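Local structure of nucleoporin nup120 (Schizosaccharomyces pombe, 4GQ2) at residues 73-78 with 533-538; 77-80 with 84-87; 849-854 with 908-913; 862-867 with 917-922. The protein serves as a structural constituent of the nuclear pore complex, whose nucleoporins build the pore and can also dock transiently associated transport factors. All blocks are in the same frame, centred on the assembly; numbering follows the deposited sequence.

How the interactions relate
Interactions 1 and 2 belong to the beta-propeller domain, interactions 3 and 4 to the C-terminal HEAT-repeat region, so the four sample two of the architectures of this scaffold protein. The first two share S77 and I78 on strand 73-79, with centres about 8 Å apart: interaction 2 pairs that strand with its hairpin neighbour 83-88, while interaction 1 joins it to strand 532-536 of a different sheet, 455 residues later. Interactions 3 and 4 lie about 14 Å apart, centre to centre, and alternate along the chain, since helices 840-852 and 856-864 face helices 895-909 and 913-925. Between interactions 2 and 4 the centres are about 59 Å apart.

Interaction 1 (73-78 with 533-538)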
loop_
_atom_site.group_PDB
_atom_site.type_symbol
_atom_site.label_atom_id
_atom_site.label_comp_id
_atom_site.label_asym_id
_atom_site.label_seq_id
_atom_site.Cartn_x
_atom_site.Cartn_y
_atom_site.Cartn_z
ATOM N N THR A 73 1.425 21.205 17.439
ATOM C CA THR A 73 0.784 20.221 18.302
ATOM C C THR A 73 1.712 19.018 18.425
ATOM O O THR A 73 1.994 18.329 17.446
ATOM C CB THR A 73 -0.608 19.816 17.772
ATOM O OG1 THR A 73 -1.401 20.990 17.554
ATOM C CG2 THR A 73 -1.323 18.926 18.761
ATOM N N LEU A 74 2.200 18.793 19.638
ATOM C CA LEU A 74 3.273 17.840 19.871
ATOM C C LEU A 74 2.850 16.686 20.757
ATOM O O LEU A 74 2.231 16.882 21.801
ATOM C CB LEU A 74 4.484 18.551 20.481
ATOM C CG LEU A 74 5.079 19.709 19.667
ATOM C CD1 LEU A 74 6.192 20.383 20.458
ATOM C CD2 LEU A 74 5.581 19.236 18.301
ATOM N N ARG A 75 3.202 15.479 20.339
ATOM C CA ARG A 75 2.886 14.304 21.113
ATOM C C ARG A 75 4.142 13.737 21.762
ATOM O O ARG A 75 5.092 13.349 21.077
ATOM C CB ARG A 75 2.178 13.266 20.236
ATOM C CG ARG A 75 2.282 11.827 20.710
ATOM C CD ARG A 75 1.480 11.546 21.968
ATOM N NE ARG A 75 1.890 10.250 22.501
ATOM C CZ ARG A 75 1.198 9.125 22.366
ATOM N NH1 ARG A 75 0.024 9.127 21.743
ATOM N NH2 ARG A 75 1.687 7.993 22.862
ATOM N N TRP A 76 4.130 13.708 23.094
ATOM C CA TRP A 76 5.239 13.175 23.872
ATOM C C TRP A 76 4.890 11.841 24.434
ATOM O O TRP A 76 3.729 11.566 24.738
ATOM C CB TRP A 76 5.632 14.123 25.000
ATOM C CG TRP A 76 4.528 14.421 25.991
ATOM C CD1 TRP A 76 3.572 15.427 25.914
ATOM C CD2 TRP A 76 4.245 13.727 27.258
ATOM N NE1 TRP A 76 2.739 15.402 27.007
ATOM C CE2 TRP A 76 3.086 14.413 27.851
ATOM C CE3 TRP A 76 4.811 12.655 27.935
ATOM C CZ2 TRP A 76 2.532 14.015 29.068
ATOM C CZ3 TRP A 76 4.249 12.263 29.169
ATOM C CH2 TRP A 76 3.137 12.925 29.717
ATOM N N SER A 77 5.898 10.990 24.562
ATOM C CA SER A 77 5.723 9.687 25.184
ATOM C C SER A 77 6.982 9.401 25.992
ATOM O O SER A 77 8.068 9.895 25.658
ATOM C CB SER A 77 5.498 8.608 24.114
ATOM O OG SER A 77 4.430 8.958 23.236
ATOM N N ILE A 78 6.837 8.625 27.061
ATOM C CA ILE A 78 7.983 8.225 27.876
ATOM C C ILE A 78 8.042 6.708 28.067
ATOM O O ILE A 78 7.017 6.055 28.254
ATOM C CB ILE A 78 8.042 8.971 29.233
ATOM C CG1 ILE A 78 6.750 8.767 30.048
ATOM C CG2 ILE A 78 8.354 10.449 29.015
ATOM C CD1 ILE A 78 6.790 9.419 31.421
ATOM N N TYR A 533 -7.372 14.409 20.688
ATOM C CA TYR A 533 -6.379 13.356 20.552
ATOM C C TYR A 533 -6.577 12.302 21.629
ATOM O O TYR A 533 -6.892 12.625 22.769
ATOM C CB TYR A 533 -4.973 13.944 20.678
ATOM C CG TYR A 533 -4.534 14.790 19.506
ATOM C CD1 TYR A 533 -4.887 16.140 19.419
ATOM C CD2 TYR A 533 -3.747 14.250 18.488
ATOM C CE1 TYR A 533 -4.479 16.922 18.349
ATOM C CE2 TYR A 533 -3.337 15.025 17.414
ATOM C CZ TYR A 533 -3.704 16.357 17.347
ATOM O OH TYR A 533 -3.289 17.131 16.283
ATOM N N ILE A 534 -6.386 11.046 21.249
ATOM C CA ILE A 534 -6.427 9.914 22.168
ATOM C C ILE A 534 -5.050 9.276 22.166
ATOM O O ILE A 534 -4.567 8.853 21.114
ATOM C CB ILE A 534 -7.455 8.858 21.719
ATOM C CG1 ILE A 534 -8.857 9.463 21.642
ATOM C CG2 ILE A 534 -7.437 7.670 22.660
ATOM C CD1 ILE A 534 -9.786 8.715 20.708
ATOM N N ASN A 535 -4.430 9.193 23.340
ATOM C CA ASN A 535 -3.052 8.719 23.440
ATOM C C ASN A 535 -2.928 7.320 24.005
ATOM O O ASN A 535 -3.220 7.088 25.184
ATOM C CB ASN A 535 -2.211 9.708 24.248
ATOM C CG ASN A 535 -2.225 11.091 23.647
ATOM O OD1 ASN A 535 -1.851 11.271 22.488
ATOM N ND2 ASN A 535 -2.671 12.079 24.424
ATOM N N TYR A 536 -2.517 6.389 23.146
ATOM C CA TYR A 536 -2.263 5.006 23.545
ATOM C C TYR A 536 -0.767 4.849 23.737
ATOM O O TYR A 536 -0.009 5.755 23.411
ATOM C CB TYR A 536 -2.776 4.011 22.492
ATOM C CG TYR A 536 -4.274 4.064 22.256
ATOM C CD1 TYR A 536 -5.150 3.377 23.087
ATOM C CD2 TYR A 536 -4.811 4.801 21.198
ATOM C CE1 TYR A 536 -6.517 3.422 22.886
ATOM C CE2 TYR A 536 -6.181 4.844 20.980
ATOM C CZ TYR A 536 -7.027 4.157 21.835
ATOM O OH TYR A 536 -8.385 4.188 21.644
ATOM N N ALA A 537 -0.350 3.690 24.239
ATOM C CA ALA A 537 1.043 3.447 24.605
ATOM C C ALA A 537 2.002 3.364 23.420
ATOM O O ALA A 537 3.219 3.446 23.614
ATOM C CB ALA A 537 1.153 2.202 25.475
ATOM N N ASN A 538 1.475 3.181 22.208
ATOM C CA ASN A 538 2.309 3.302 20.994
ATOM C C ASN A 538 1.554 3.765 19.748
ATOM O O ASN A 538 1.975 3.511 18.618
ATOM C CB ASN A 538 3.200 2.053 20.739
ATOM C CG ASN A 538 2.463 0.891 20.075
ATOM O OD1 ASN A 538 3.101 -0.035 19.555
ATOM N ND2 ASN A 538 1.135 0.922 20.088
#
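R75 reaches from strand 73-78 to segment 533-538 and makes both polar bonds between them. R75 NH2 donates to Y536 O at 2.9 Å, approaching almost in line with the C=O bond (175°), the oxygen tilted slightly from the guanidinium plane. R75 NH1 makes a weak bond to N535 OD1, also 2.9 Å long, but bent at the hydrogen. The guanidinium and the N535 amide stand nearly perpendicular, 83° apart, and N535 CB lies over one guanidinium face, 3.4 Å from R75 NH1. At the other end of the contact, T73 CG2 sits obliquely to the Y533 ring, 3.6 Å from Y533 OH; that hydroxyl is itself bonded to the carbonyl of V89.

Further direct partners fix the arginine. With CG anti to the backbone N (chi1 156°) and a bend at chi2, the chain turns along its own strand, where R75 NE and R75 NH2 both grip S77 OG, each at 2.9 Å, in a side-on fork onto one oxygen. NH1 has a further acceptor in K539 O, just beyond the second segment. Bonds on several sides should leave this buried cation little freedom to rotate and probably help to offset the cost of burying it. In the second shell, N535 ND2 is bonded to S522 on the adjoining strand.

The strand axes approach to 9.3 Å and run roughly parallel, too far apart for backbone pairing. R75 thus ties an inner strand of one sheet to an inner strand of another, consistent with the packing of sheet on sheet in a beta-propeller domain.

Interaction 2 (77-80 with 84-87); sequences SIFQ and LTIF
F79 turns one ring edge to the T85 side chain, with F79 CE1 3.6 Å from T85 OG1 and the oxygen lying near the ring plane; T85 CG2 stands slightly farther from the same carbon. The two side chains meet at about a right angle. T85 takes this position with OG1 between its backbone N and carbonyl carbon (chi1 67°), which leaves the oxygen close to both the F79 edge and S77 CB. Another aromatic edge, that of F87, faces OG1 from its own strand.

Beneath these side chains the backbones pair. S77 and T85 form an antiparallel hydrogen-bonded pair, S77 N giving to T85 O and T85 N to S77 O, each at 3.0 Å. L84 CA adds a CA-H...O contact to S77 O at 3.3 Å, so this carbonyl is approached by two hydrogens of the neighbouring strand.

A water extends the network on the S77 and T85 side: it donates to T85 O and is hydrogen-bonded to S77 OG at 2.8 Å, an oxygen that also accepts from R75 NH2. T85 O therefore accepts from both a backbone amide and a water.

On the other sheet face, I78 and L84 form the non-hydrogen-bonded pair. I78 CG2 packs on L84 CB at 3.9 Å, while L84 CD1 lies over the backbone near S77 O. Strands 73-79 and 83-88 form an antiparallel beta hairpin, flanked by strand 59-64 beside the first and strand 101-106 beside the second. Such hairpins are the unit from which the antiparallel sheets of beta-propeller blades are largely made.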
loop_
_atom_site.group_PDB
_atom_site.type_symbol
_atom_site.label_atom_id
_atom_site.label_comp_id
_atom_site.label_asym_id
_atom_site.label_seq_id
_atom_site.Cartn_x
_atom_site.Cartn_y
_atom_site.Cartn_z
ATOM N N SER A 77 5.898 10.990 24.562
ATOM C CA SER A 77 5.723 9.687 25.184
ATOM C C SER A 77 6.982 9.401 25.992
ATOM O O SER A 77 8.068 9.895 25.658
ATOM C CB SER A 77 5.498 8.608 24.114
ATOM O OG SER A 77 4.430 8.958 23.236
ATOM N N ILE A 78 6.837 8.625 27.061
ATOM C CA ILE A 78 7.983 8.225 27.876
ATOM C C ILE A 78 8.042 6.708 28.067
ATOM O O ILE A 78 7.017 6.055 28.254
ATOM C CB ILE A 78 8.042 8.971 29.233
ATOM C CG1 ILE A 78 6.750 8.767 30.048
ATOM C CG2 ILE A 78 8.354 10.449 29.015
ATOM C CD1 ILE A 78 6.790 9.419 31.421
ATOM N N PHE A 79 9.255 6.166 28.020
ATOM C CA PHE A 79 9.473 4.718 27.987
ATOM C C PHE A 79 10.454 4.260 29.071
ATOM O O PHE A 79 11.245 5.049 29.583
ATOM C CB PHE A 79 9.963 4.290 26.590
ATOM C CG PHE A 79 9.052 4.721 25.468
ATOM C CD1 PHE A 79 9.173 5.986 24.901
ATOM C CD2 PHE A 79 8.060 3.869 24.993
ATOM C CE1 PHE A 79 8.325 6.389 23.873
ATOM C CE2 PHE A 79 7.212 4.266 23.964
ATOM C CZ PHE A 79 7.346 5.529 23.405
ATOM N N GLN A 80 10.396 2.981 29.417
ATOM C CA GLN A 80 11.265 2.428 30.450
ATOM C C GLN A 80 12.709 2.202 29.987
ATOM O O GLN A 80 13.509 1.603 30.701
ATOM C CB GLN A 80 10.655 1.156 31.042
ATOM C CG GLN A 80 9.528 1.438 32.023
ATOM C CD GLN A 80 8.945 0.183 32.639
ATOM O OE1 GLN A 80 8.550 -0.749 31.934
ATOM N NE2 GLN A 80 8.877 0.157 33.964
ATOM N N LEU A 84 12.402 10.038 26.251
ATOM C CA LEU A 84 11.200 10.807 25.951
ATOM C C LEU A 84 11.228 11.136 24.458
ATOM O O LEU A 84 12.182 11.746 23.969
ATOM C CB LEU A 84 11.140 12.072 26.818
ATOM C CG LEU A 84 10.433 13.395 26.460
ATOM C CD1 LEU A 84 9.040 13.253 25.866
ATOM C CD2 LEU A 84 10.370 14.273 27.703
ATOM N N THR A 85 10.199 10.704 23.735
ATOM C CA THR A 85 10.112 10.968 22.301
ATOM C C THR A 85 9.061 12.020 22.018
ATOM O O THR A 85 8.038 12.071 22.695
ATOM C CB THR A 85 9.750 9.710 21.496
ATOM O OG1 THR A 85 8.415 9.302 21.825
ATOM C CG2 THR A 85 10.737 8.574 21.778
ATOM N N ILE A 86 9.324 12.859 21.019
ATOM C CA ILE A 86 8.373 13.891 20.612
ATOM C C ILE A 86 8.085 13.811 19.118
ATOM O O ILE A 86 8.997 13.896 18.297
ATOM C CB ILE A 86 8.881 15.310 20.944
ATOM C CG1 ILE A 86 9.276 15.410 22.418
ATOM C CG2 ILE A 86 7.823 16.351 20.598
ATOM C CD1 ILE A 86 10.246 16.532 22.724
ATOM N N PHE A 87 6.808 13.651 18.787
ATOM C CA PHE A 87 6.332 13.632 17.410
ATOM C C PHE A 87 5.406 14.822 17.145
ATOM O O PHE A 87 4.509 15.107 17.938
ATOM C CB PHE A 87 5.564 12.340 17.150
ATOM C CG PHE A 87 6.434 11.123 16.977
ATOM C CD1 PHE A 87 7.073 10.534 18.066
ATOM C CD2 PHE A 87 6.585 10.537 15.718
ATOM C CE1 PHE A 87 7.863 9.394 17.903
ATOM C CE2 PHE A 87 7.369 9.403 15.547
ATOM C CZ PHE A 87 8.005 8.823 16.644
HETATM O O HOH W 1 5.899 10.678 21.625
#

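Interaction 3 (849-854 with 908-913)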
loop_
_atom_site.group_PDB
_atom_site.type_symbol
_atom_site.label_atom_id
_atom_site.label_comp_id
_atom_site.label_asym_id
_atom_site.label_seq_id
_atom_site.Cartn_x
_atom_site.Cartn_y
_atom_site.Cartn_z
ATOM N N ILE A 849 4.521 6.392 -19.485
ATOM C CA ILE A 849 4.868 5.499 -18.384
ATOM C C ILE A 849 5.720 4.340 -18.924
ATOM O O ILE A 849 6.798 4.057 -18.399
ATOM C CB ILE A 849 3.610 4.956 -17.660
ATOM C CG1 ILE A 849 2.872 6.084 -16.934
ATOM C CG2 ILE A 849 3.984 3.850 -16.674
ATOM C CD1 ILE A 849 1.396 5.794 -16.704
ATOM N N TYR A 850 5.249 3.691 -19.987
ATOM C CA TYR A 850 6.032 2.625 -20.612
ATOM C C TYR A 850 7.388 3.151 -21.045
ATOM O O TYR A 850 8.392 2.459 -20.887
ATOM C CB TYR A 850 5.333 2.041 -21.831
ATOM C CG TYR A 850 4.151 1.150 -21.542
ATOM C CD1 TYR A 850 4.237 0.094 -20.626
ATOM C CD2 TYR A 850 2.962 1.327 -22.234
ATOM C CE1 TYR A 850 3.148 -0.734 -20.389
ATOM C CE2 TYR A 850 1.878 0.515 -22.010
ATOM C CZ TYR A 850 1.967 -0.506 -21.090
ATOM O OH TYR A 850 0.854 -1.281 -20.894
ATOM N N LEU A 851 7.414 4.370 -21.588
ATOM C CA LEU A 851 8.661 4.952 -22.067
ATOM C C LEU A 851 9.645 5.025 -20.912
ATOM O O LEU A 851 10.790 4.580 -21.034
ATOM C CB LEU A 851 8.441 6.342 -22.659
ATOM C CG LEU A 851 8.969 6.639 -24.066
ATOM C CD1 LEU A 851 9.188 8.133 -24.238
ATOM C CD2 LEU A 851 10.235 5.866 -24.398
ATOM N N LYS A 852 9.176 5.544 -19.779
ATOM C CA LYS A 852 10.005 5.665 -18.575
ATOM C C LYS A 852 10.400 4.316 -17.961
ATOM O O LYS A 852 11.372 4.232 -17.222
ATOM C CB LYS A 852 9.311 6.541 -17.526
ATOM C CG LYS A 852 9.229 8.016 -17.898
ATOM C CD LYS A 852 10.597 8.691 -17.852
ATOM C CE LYS A 852 10.522 10.131 -18.332
ATOM N NZ LYS A 852 11.876 10.683 -18.589
ATOM N N SER A 853 9.647 3.269 -18.285
ATOM C CA SER A 853 9.869 1.945 -17.704
ATOM C C SER A 853 10.691 1.039 -18.620
ATOM O O SER A 853 10.770 -0.168 -18.397
ATOM C CB SER A 853 8.528 1.298 -17.358
ATOM O OG SER A 853 7.779 2.148 -16.500
ATOM N N LYS A 854 11.302 1.649 -19.638
ATOM C CA LYS A 854 12.125 0.968 -20.650
ATOM C C LYS A 854 11.348 -0.063 -21.473
ATOM O O LYS A 854 11.874 -1.098 -21.891
ATOM C CB LYS A 854 13.405 0.390 -20.037
ATOM C CG LYS A 854 14.560 1.380 -20.010
ATOM C CD LYS A 854 14.436 2.367 -18.861
ATOM C CE LYS A 854 15.065 3.707 -19.215
ATOM N NZ LYS A 854 16.525 3.593 -19.469
ATOM N N PHE A 908 13.443 10.712 -29.079
ATOM C CA PHE A 908 14.834 11.136 -29.244
ATOM C C PHE A 908 15.547 11.304 -27.904
ATOM O O PHE A 908 16.699 10.894 -27.759
ATOM C CB PHE A 908 14.912 12.436 -30.067
ATOM C CG PHE A 908 16.316 12.934 -30.289
ATOM C CD1 PHE A 908 17.092 12.434 -31.336
ATOM C CD2 PHE A 908 16.871 13.903 -29.449
ATOM C CE1 PHE A 908 18.388 12.888 -31.541
ATOM C CE2 PHE A 908 18.168 14.357 -29.648
ATOM C CZ PHE A 908 18.927 13.853 -30.698
ATOM N N GLU A 909 14.858 11.903 -26.932
ATOM C CA GLU A 909 15.422 12.116 -25.598
ATOM C C GLU A 909 15.738 10.786 -24.925
ATOM O O GLU A 909 16.707 10.678 -24.172
ATOM C CB GLU A 909 14.469 12.928 -24.715
ATOM C CG GLU A 909 14.355 14.403 -25.078
ATOM C CD GLU A 909 13.106 15.058 -24.508
ATOM O OE1 GLU A 909 12.747 14.774 -23.343
ATOM O OE2 GLU A 909 12.475 15.863 -25.228
ATOM N N GLU A 910 14.920 9.779 -25.217
ATOM C CA GLU A 910 15.066 8.449 -24.631
ATOM C C GLU A 910 15.974 7.553 -25.475
ATOM O O GLU A 910 16.107 6.354 -25.200
ATOM C CB GLU A 910 13.692 7.803 -24.432
ATOM C CG GLU A 910 12.748 8.606 -23.544
ATOM C CD GLU A 910 13.101 8.543 -22.064
ATOM O OE1 GLU A 910 12.989 9.589 -21.391
ATOM O OE2 GLU A 910 13.479 7.457 -21.569
ATOM N N SER A 911 16.594 8.149 -26.496
ATOM C CA SER A 911 17.575 7.473 -27.351
ATOM C C SER A 911 16.966 6.339 -28.175
ATOM O O SER A 911 17.662 5.393 -28.558
ATOM C CB SER A 911 18.780 6.976 -26.535
ATOM O OG SER A 911 19.246 7.979 -25.644
ATOM N N ALA A 912 15.664 6.443 -28.439
ATOM C CA ALA A 912 14.976 5.529 -29.339
ATOM C C ALA A 912 14.983 6.136 -30.736
ATOM O O ALA A 912 13.968 6.643 -31.218
ATOM C CB ALA A 912 13.558 5.276 -28.856
ATOM N N TYR A 913 16.143 6.069 -31.382
ATOM C CA TYR A 913 16.405 6.825 -32.607
ATOM C C TYR A 913 15.673 6.343 -33.865
ATOM O O TYR A 913 15.386 7.149 -34.750
ATOM C CB TYR A 913 17.915 6.939 -32.846
ATOM C CG TYR A 913 18.664 7.536 -31.668
ATOM C CD1 TYR A 913 18.456 8.863 -31.284
ATOM C CD2 TYR A 913 19.575 6.774 -30.936
ATOM C CE1 TYR A 913 19.133 9.413 -30.208
ATOM C CE2 TYR A 913 20.258 7.316 -29.856
ATOM C CZ TYR A 913 20.035 8.636 -29.499
ATOM O OH TYR A 913 20.706 9.181 -28.427
#
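E910 OE1 receives K852 NZ in a salt bridge of 3.2 Å, the one polar bond between these two helix ends. The ammonium comes to the syn side of the carboxylate, 26° out of its plane. The first bond of the K852 side chain leads away from segment 908-913, but the bend at chi2 brings the amine back to the glutamate; the two side chains meet at about a right angle. K854 NZ lies 5.3 Å from E910 OE2, its charge not in contact, and probably adds a weak favourable field.

Below the charged tips the CB and CG methylenes of E910 give an apolar surface to L851. Both methyls of L851 abut E910 CG from one side, L851 CD1 at 3.7 Å and L851 CD2 at 3.8 Å, and CD2 also comes near E910 CB. Replacing E910 with an alanine would probably leave K852 without its anionic mate and open a gap beside the L851 methyls.

Each segment spans the C-terminal end of a helix and the turn after it. K854 and S911, both with positive phi, are the C-prime residues of Schellman motifs, and S853 OG donates to I849 O at 2.9 Å. A912 then takes the N-cap position of the following helix. The contact thus joins the C-terminal ends of helices 840-852 and 895-909 in the HEAT-repeat region; helix 826-832 packs against the first, helix 932-949 against F908 and Y913, and L851 also touches A859 of helix 856-864.

Interaction 4 (862-867 with 917-922)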
loop_
_atom_site.group_PDB
_atom_site.type_symbol
_atom_site.label_atom_id
_atom_site.label_comp_id
_atom_site.label_asym_id
_atom_site.label_seq_id
_atom_site.Cartn_x
_atom_site.Cartn_y
_atom_site.Cartn_z
ATOM N N CYS A 862 1.271 2.445 -28.042
ATOM C CA CYS A 862 0.296 3.351 -27.418
ATOM C C CYS A 862 0.303 4.724 -28.100
ATOM O O CYS A 862 -0.754 5.300 -28.359
ATOM C CB CYS A 862 0.574 3.492 -25.912
ATOM S SG CYS A 862 0.181 2.020 -24.928
ATOM N N PHE A 863 1.498 5.228 -28.414
ATOM C CA PHE A 863 1.653 6.478 -29.158
ATOM C C PHE A 863 0.900 6.488 -30.496
ATOM O O PHE A 863 0.381 7.520 -30.905
ATOM C CB PHE A 863 3.135 6.772 -29.425
ATOM C CG PHE A 863 3.875 7.369 -28.256
ATOM C CD1 PHE A 863 3.284 8.335 -27.444
ATOM C CD2 PHE A 863 5.186 6.987 -27.987
ATOM C CE1 PHE A 863 3.977 8.888 -26.371
ATOM C CE2 PHE A 863 5.887 7.536 -26.922
ATOM C CZ PHE A 863 5.281 8.488 -26.110
ATOM N N LYS A 864 0.854 5.345 -31.174
ATOM C CA LYS A 864 0.230 5.252 -32.500
ATOM C C LYS A 864 -1.253 4.890 -32.475
ATOM O O LYS A 864 -1.907 4.911 -33.516
ATOM C CB LYS A 864 0.960 4.235 -33.372
ATOM C CG LYS A 864 2.408 4.567 -33.687
ATOM C CD LYS A 864 2.983 3.549 -34.669
ATOM C CE LYS A 864 4.435 3.859 -35.002
ATOM N NZ LYS A 864 4.981 2.879 -35.985
ATOM N N THR A 865 -1.786 4.549 -31.306
ATOM C CA THR A 865 -3.213 4.246 -31.197
ATOM C C THR A 865 -3.959 5.401 -30.538
ATOM O O THR A 865 -5.120 5.265 -30.162
ATOM C CB THR A 865 -3.480 2.932 -30.433
ATOM O OG1 THR A 865 -2.915 3.025 -29.124
ATOM C CG2 THR A 865 -2.854 1.736 -31.162
ATOM N N THR A 866 -3.279 6.535 -30.392
ATOM C CA THR A 866 -3.890 7.742 -29.839
ATOM C C THR A 866 -3.366 8.994 -30.528
ATOM O O THR A 866 -2.431 8.931 -31.328
ATOM C CB THR A 866 -3.668 7.872 -28.315
ATOM O OG1 THR A 866 -4.475 8.943 -27.807
ATOM C CG2 THR A 866 -2.209 8.169 -27.983
ATOM N N SER A 867 -3.977 10.128 -30.201
ATOM C CA SER A 867 -3.582 11.423 -30.728
ATOM C C SER A 867 -3.933 12.501 -29.714
ATOM O O SER A 867 -4.939 12.394 -29.017
ATOM C CB SER A 867 -4.309 11.698 -32.045
ATOM O OG SER A 867 -3.911 12.942 -32.590
ATOM N N LEU A 917 12.930 8.748 -35.714
ATOM C CA LEU A 917 13.095 9.001 -37.142
ATOM C C LEU A 917 11.759 8.793 -37.843
ATOM O O LEU A 917 11.301 9.661 -38.589
ATOM C CB LEU A 917 14.151 8.050 -37.727
ATOM C CG LEU A 917 14.997 8.366 -38.973
ATOM C CD1 LEU A 917 16.020 7.260 -39.190
ATOM C CD2 LEU A 917 14.189 8.560 -40.244
ATOM N N GLU A 918 11.139 7.641 -37.594
ATOM C CA GLU A 918 9.875 7.279 -38.235
ATOM C C GLU A 918 8.766 8.285 -37.931
ATOM O O GLU A 918 7.990 8.641 -38.820
ATOM C CB GLU A 918 9.465 5.848 -37.873
ATOM C CG GLU A 918 10.389 4.794 -38.483
ATOM C CD GLU A 918 9.917 3.359 -38.287
ATOM O OE1 GLU A 918 8.926 3.140 -37.556
ATOM O OE2 GLU A 918 10.544 2.442 -38.869
ATOM N N PHE A 919 8.711 8.763 -36.687
ATOM C CA PHE A 919 7.706 9.759 -36.299
ATOM C C PHE A 919 7.965 11.108 -36.956
ATOM O O PHE A 919 7.026 11.857 -37.234
ATOM C CB PHE A 919 7.624 9.919 -34.771
ATOM C CG PHE A 919 6.773 8.879 -34.097
ATOM C CD1 PHE A 919 5.445 8.703 -34.465
ATOM C CD2 PHE A 919 7.298 8.078 -33.091
ATOM C CE1 PHE A 919 4.657 7.744 -33.849
ATOM C CE2 PHE A 919 6.517 7.117 -32.467
ATOM C CZ PHE A 919 5.195 6.949 -32.847
ATOM N N SER A 920 9.242 11.413 -37.190
ATOM C CA SER A 920 9.634 12.643 -37.872
ATOM C C SER A 920 9.180 12.602 -39.332
ATOM O O SER A 920 8.646 13.592 -39.850
ATOM C CB SER A 920 11.143 12.860 -37.779
ATOM O OG SER A 920 11.484 14.177 -38.162
ATOM N N LEU A 921 9.364 11.440 -39.965
ATOM C CA LEU A 921 8.911 11.199 -41.340
ATOM C C LEU A 921 7.395 11.235 -41.405
ATOM O O LEU A 921 6.812 11.705 -42.386
ATOM C CB LEU A 921 9.428 9.849 -41.874
ATOM C CG LEU A 921 10.937 9.680 -42.113
ATOM C CD1 LEU A 921 11.301 8.211 -42.281
ATOM C CD2 LEU A 921 11.428 10.490 -43.309
ATOM N N LEU A 922 6.763 10.731 -40.349
ATOM C CA LEU A 922 5.317 10.769 -40.244
ATOM C C LEU A 922 4.819 12.201 -40.096
ATOM O O LEU A 922 3.825 12.568 -40.722
ATOM C CB LEU A 922 4.816 9.868 -39.106
ATOM C CG LEU A 922 4.395 8.455 -39.544
ATOM C CD1 LEU A 922 4.308 7.496 -38.363
ATOM C CD2 LEU A 922 3.074 8.490 -40.309
#
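F919 carries the apolar part of this contact, its ring leading from helix 913-925 to the end of helix 856-864. The far carbon, CZ, makes most of the approaches. F919 CZ lies 4.0 Å from F863 CB, which comes to the ring obliquely, and 3.8 Å from K864 CG, which sits at the ring edge near its plane. K864 CE is equally close to F919 CZ, at 3.8 Å. The lysine is extended beyond CG, all its later torsions near 180°, so its methylenes run past the ring and touch it at two points instead of one. With CG anti to its carbonyl carbon (chi1 -82°), the F919 ring is directed to the end of helix 856-864. With F919 reduced to an alanine the ring is lost, and the K864 methylenes would probably be freer to turn, with a gap beside F863 CB.

The electrostatic part is looser. K864 NZ and E918 OE1 are 4.3 Å apart, beyond a salt bridge, so the opposite charges probably attract without fixing either group. A basic side chain on the chain of another protein also pairs with E918, weakly and at long range, which places this edge of the contact near an interface.

No hydrogen bond joins the two segments, and their backbones stay well separated, K864 CA and F919 CA being 9.5 Å apart. Helix 895-909 lies against both sides, with L903 touching F863 and L907 touching F919. Such side-chain packing between helices is characteristic of an alpha-helical repeat, consistent with the HEAT-repeat assignment of this region.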